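Local structure of histidine phosphotransferase (2OOC) at residues 11-16 against 97-102. The protein probably relays phosphoryl groups between the proteins of a histidine-aspartate phosphorelay that regulates stalk biogenesis in Caulobacter crescentus. Numbering follows the deposited sequence.
Sequences VDFAYL and LDIAAY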
loop_
_atom_site.group_PDB
_atom_site.type_symbol
_atom_site.label_atom_id
_atom_site.label_comp_id
_atom_site.label_asym_id
_atom_site.label_seq_id
_atom_site.Cartn_x
_atom_site.Cartn_y
_atom_site.Cartn_z
ATOM N N VAL A 11 -6.422 -3.165 -3.755
ATOM C CA VAL A 11 -6.859 -2.196 -2.738
ATOM C C VAL A 11 -8.368 -2.094 -2.696
ATOM O O VAL A 11 -9.005 -1.955 -3.717
ATOM C CB VAL A 11 -6.236 -0.851 -2.993
ATOM C CG1 VAL A 11 -6.605 0.178 -1.952
ATOM C CG2 VAL A 11 -4.719 -0.978 -3.000
ATOM N N ASP A 12 -8.917 -2.169 -1.479
ATOM C CA ASP A 12 -10.339 -2.027 -1.276
ATOM C C ASP A 12 -10.657 -0.576 -1.172
ATOM O O ASP A 12 -10.561 0.008 -0.059
ATOM C CB ASP A 12 -10.723 -2.741 0.044
ATOM C CG ASP A 12 -12.189 -2.922 0.172
ATOM O OD1 ASP A 12 -12.923 -2.067 -0.388
ATOM O OD2 ASP A 12 -12.581 -3.904 0.853
ATOM N N PHE A 13 -10.999 0.084 -2.282
ATOM C CA PHE A 13 -11.143 1.516 -2.234
ATOM C C PHE A 13 -12.402 1.938 -1.471
ATOM O O PHE A 13 -12.516 3.064 -0.978
ATOM C CB PHE A 13 -11.060 2.156 -3.650
ATOM C CG PHE A 13 -9.672 2.164 -4.203
ATOM C CD1 PHE A 13 -8.708 2.995 -3.679
ATOM C CD2 PHE A 13 -9.334 1.325 -5.196
ATOM C CE1 PHE A 13 -7.383 2.979 -4.208
ATOM C CE2 PHE A 13 -8.043 1.318 -5.686
ATOM C CZ PHE A 13 -7.087 2.119 -5.208
ATOM N N ALA A 14 -13.355 0.998 -1.327
ATOM C CA ALA A 14 -14.528 1.289 -0.489
ATOM C C ALA A 14 -14.103 1.547 0.966
ATOM O O ALA A 14 -14.629 2.438 1.664
ATOM C CB ALA A 14 -15.482 0.148 -0.565
ATOM N N TYR A 15 -13.144 0.760 1.445
ATOM C CA TYR A 15 -12.600 0.930 2.798
ATOM C C TYR A 15 -11.984 2.299 2.974
ATOM O O TYR A 15 -12.287 3.053 3.896
ATOM C CB TYR A 15 -11.601 -0.193 3.117
ATOM C CG TYR A 15 -11.026 -0.106 4.504
ATOM C CD1 TYR A 15 -9.942 0.733 4.763
ATOM C CD2 TYR A 15 -11.577 -0.813 5.568
ATOM C CE1 TYR A 15 -9.450 0.877 6.038
ATOM C CE2 TYR A 15 -11.077 -0.686 6.855
ATOM C CZ TYR A 15 -10.003 0.167 7.058
ATOM O OH TYR A 15 -9.530 0.213 8.338
ATOM N N LEU A 16 -11.156 2.662 1.993
ATOM C CA LEU A 16 -10.507 3.967 2.071
ATOM C C LEU A 16 -11.507 5.134 1.972
ATOM O O LEU A 16 -11.460 6.098 2.738
ATOM C CB LEU A 16 -9.467 4.081 0.966
ATOM C CG LEU A 16 -8.643 5.363 1.126
ATOM C CD1 LEU A 16 -8.118 5.574 2.563
ATOM C CD2 LEU A 16 -7.539 5.279 0.104
ATOM N N LEU A 97 0.058 -0.046 -8.040
ATOM C CA LEU A 97 -0.562 -0.044 -9.366
ATOM C C LEU A 97 -1.971 0.477 -9.271
ATOM O O LEU A 97 -2.392 1.363 -10.001
ATOM C CB LEU A 97 -0.545 -1.488 -9.879
ATOM C CG LEU A 97 -1.295 -1.649 -11.179
ATOM C CD1 LEU A 97 -0.436 -1.113 -12.358
ATOM C CD2 LEU A 97 -1.502 -3.145 -11.384
ATOM N N ASP A 98 -2.669 -0.076 -8.276
ATOM C CA ASP A 98 -4.068 0.269 -8.002
ATOM C C ASP A 98 -4.219 1.724 -7.553
ATOM O O ASP A 98 -5.049 2.448 -8.041
ATOM C CB ASP A 98 -4.610 -0.648 -6.878
ATOM C CG ASP A 98 -5.319 -1.859 -7.384
ATOM O OD1 ASP A 98 -4.873 -2.361 -8.438
ATOM O OD2 ASP A 98 -6.299 -2.278 -6.697
ATOM N N ILE A 99 -3.378 2.108 -6.621
ATOM C CA ILE A 99 -3.428 3.453 -6.051
ATOM C C ILE A 99 -3.127 4.501 -7.093
ATOM O O ILE A 99 -3.840 5.517 -7.196
ATOM C CB ILE A 99 -2.460 3.547 -4.867
ATOM C CG1 ILE A 99 -3.075 2.777 -3.692
ATOM C CG2 ILE A 99 -2.158 5.012 -4.502
ATOM C CD1 ILE A 99 -2.052 2.534 -2.592
ATOM N N ALA A 100 -2.097 4.268 -7.914
ATOM C CA ALA A 100 -1.759 5.215 -8.963
ATOM C C ALA A 100 -2.882 5.365 -9.989
ATOM O O ALA A 100 -3.241 6.434 -10.492
ATOM C CB ALA A 100 -0.441 4.844 -9.656
ATOM N N ALA A 101 -3.504 4.245 -10.324
ATOM C CA ALA A 101 -4.598 4.226 -11.270
ATOM C C ALA A 101 -5.864 4.933 -10.764
ATOM O O ALA A 101 -6.593 5.577 -11.516
ATOM C CB ALA A 101 -4.924 2.760 -11.698
ATOM N N TYR A 102 -6.128 4.796 -9.451
ATOM C CA TYR A 102 -7.254 5.459 -8.825
ATOM C C TYR A 102 -7.042 6.962 -8.866
ATOM O O TYR A 102 -7.971 7.683 -9.211
ATOM C CB TYR A 102 -7.389 4.996 -7.408
ATOM C CG TYR A 102 -8.566 5.554 -6.615
ATOM C CD1 TYR A 102 -8.482 6.793 -6.036
ATOM C CD2 TYR A 102 -9.712 4.816 -6.426
ATOM C CE1 TYR A 102 -9.508 7.294 -5.268
ATOM C CE2 TYR A 102 -10.757 5.305 -5.641
ATOM C CZ TYR A 102 -10.636 6.547 -5.082
ATOM O OH TYR A 102 -11.641 7.090 -4.307
HETATM O O HOH W 1 -8.908 -2.305 -6.423
#
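An offset aromatic stack, Phe13 on Tyr102, packs the short N-terminal helix 13-19 against the long C-terminal helix 85-111 of this all-helical Hpt-type fold. The ring centroids lie 4.2 Å apart, with the planes at 21°. Tyr102 CD2 sits over the centre of the Phe13 ring, 3.4 Å from Phe13 CD1. Tyr102 CB adds a CH-pi contact to the same face. On the opposite face lies Val11 CG1, offset toward the rim, and the Phe13 ring is held between the two. At its edge the ring meets the helix backbone at Ile99 N and Asp98 C. Phe13 CZ is 3.5 Å from Asp98 O. Replacing Phe13 with alanine is likely to leave Tyr102 without its stacking partner and open a gap beside Asp98. Less certain is a polar link in one of two Asp98 conformers: Val11 N donates to Asp98 OD2 (3.1 Å) from above the carboxylate plane, and a water donates to that OD2 and to Val11 O. With Val11 CG1 trans to the backbone N (chi1 -178°), CG2 packs on Asp98 CB and Ile99 CG1. The Tyr102 hydroxyl hydrogen-bonds Glu17, further along helix 13-19. Helix 24-41 flanks the contact, with Phe34 against Ile99 and Phe24 against Tyr102.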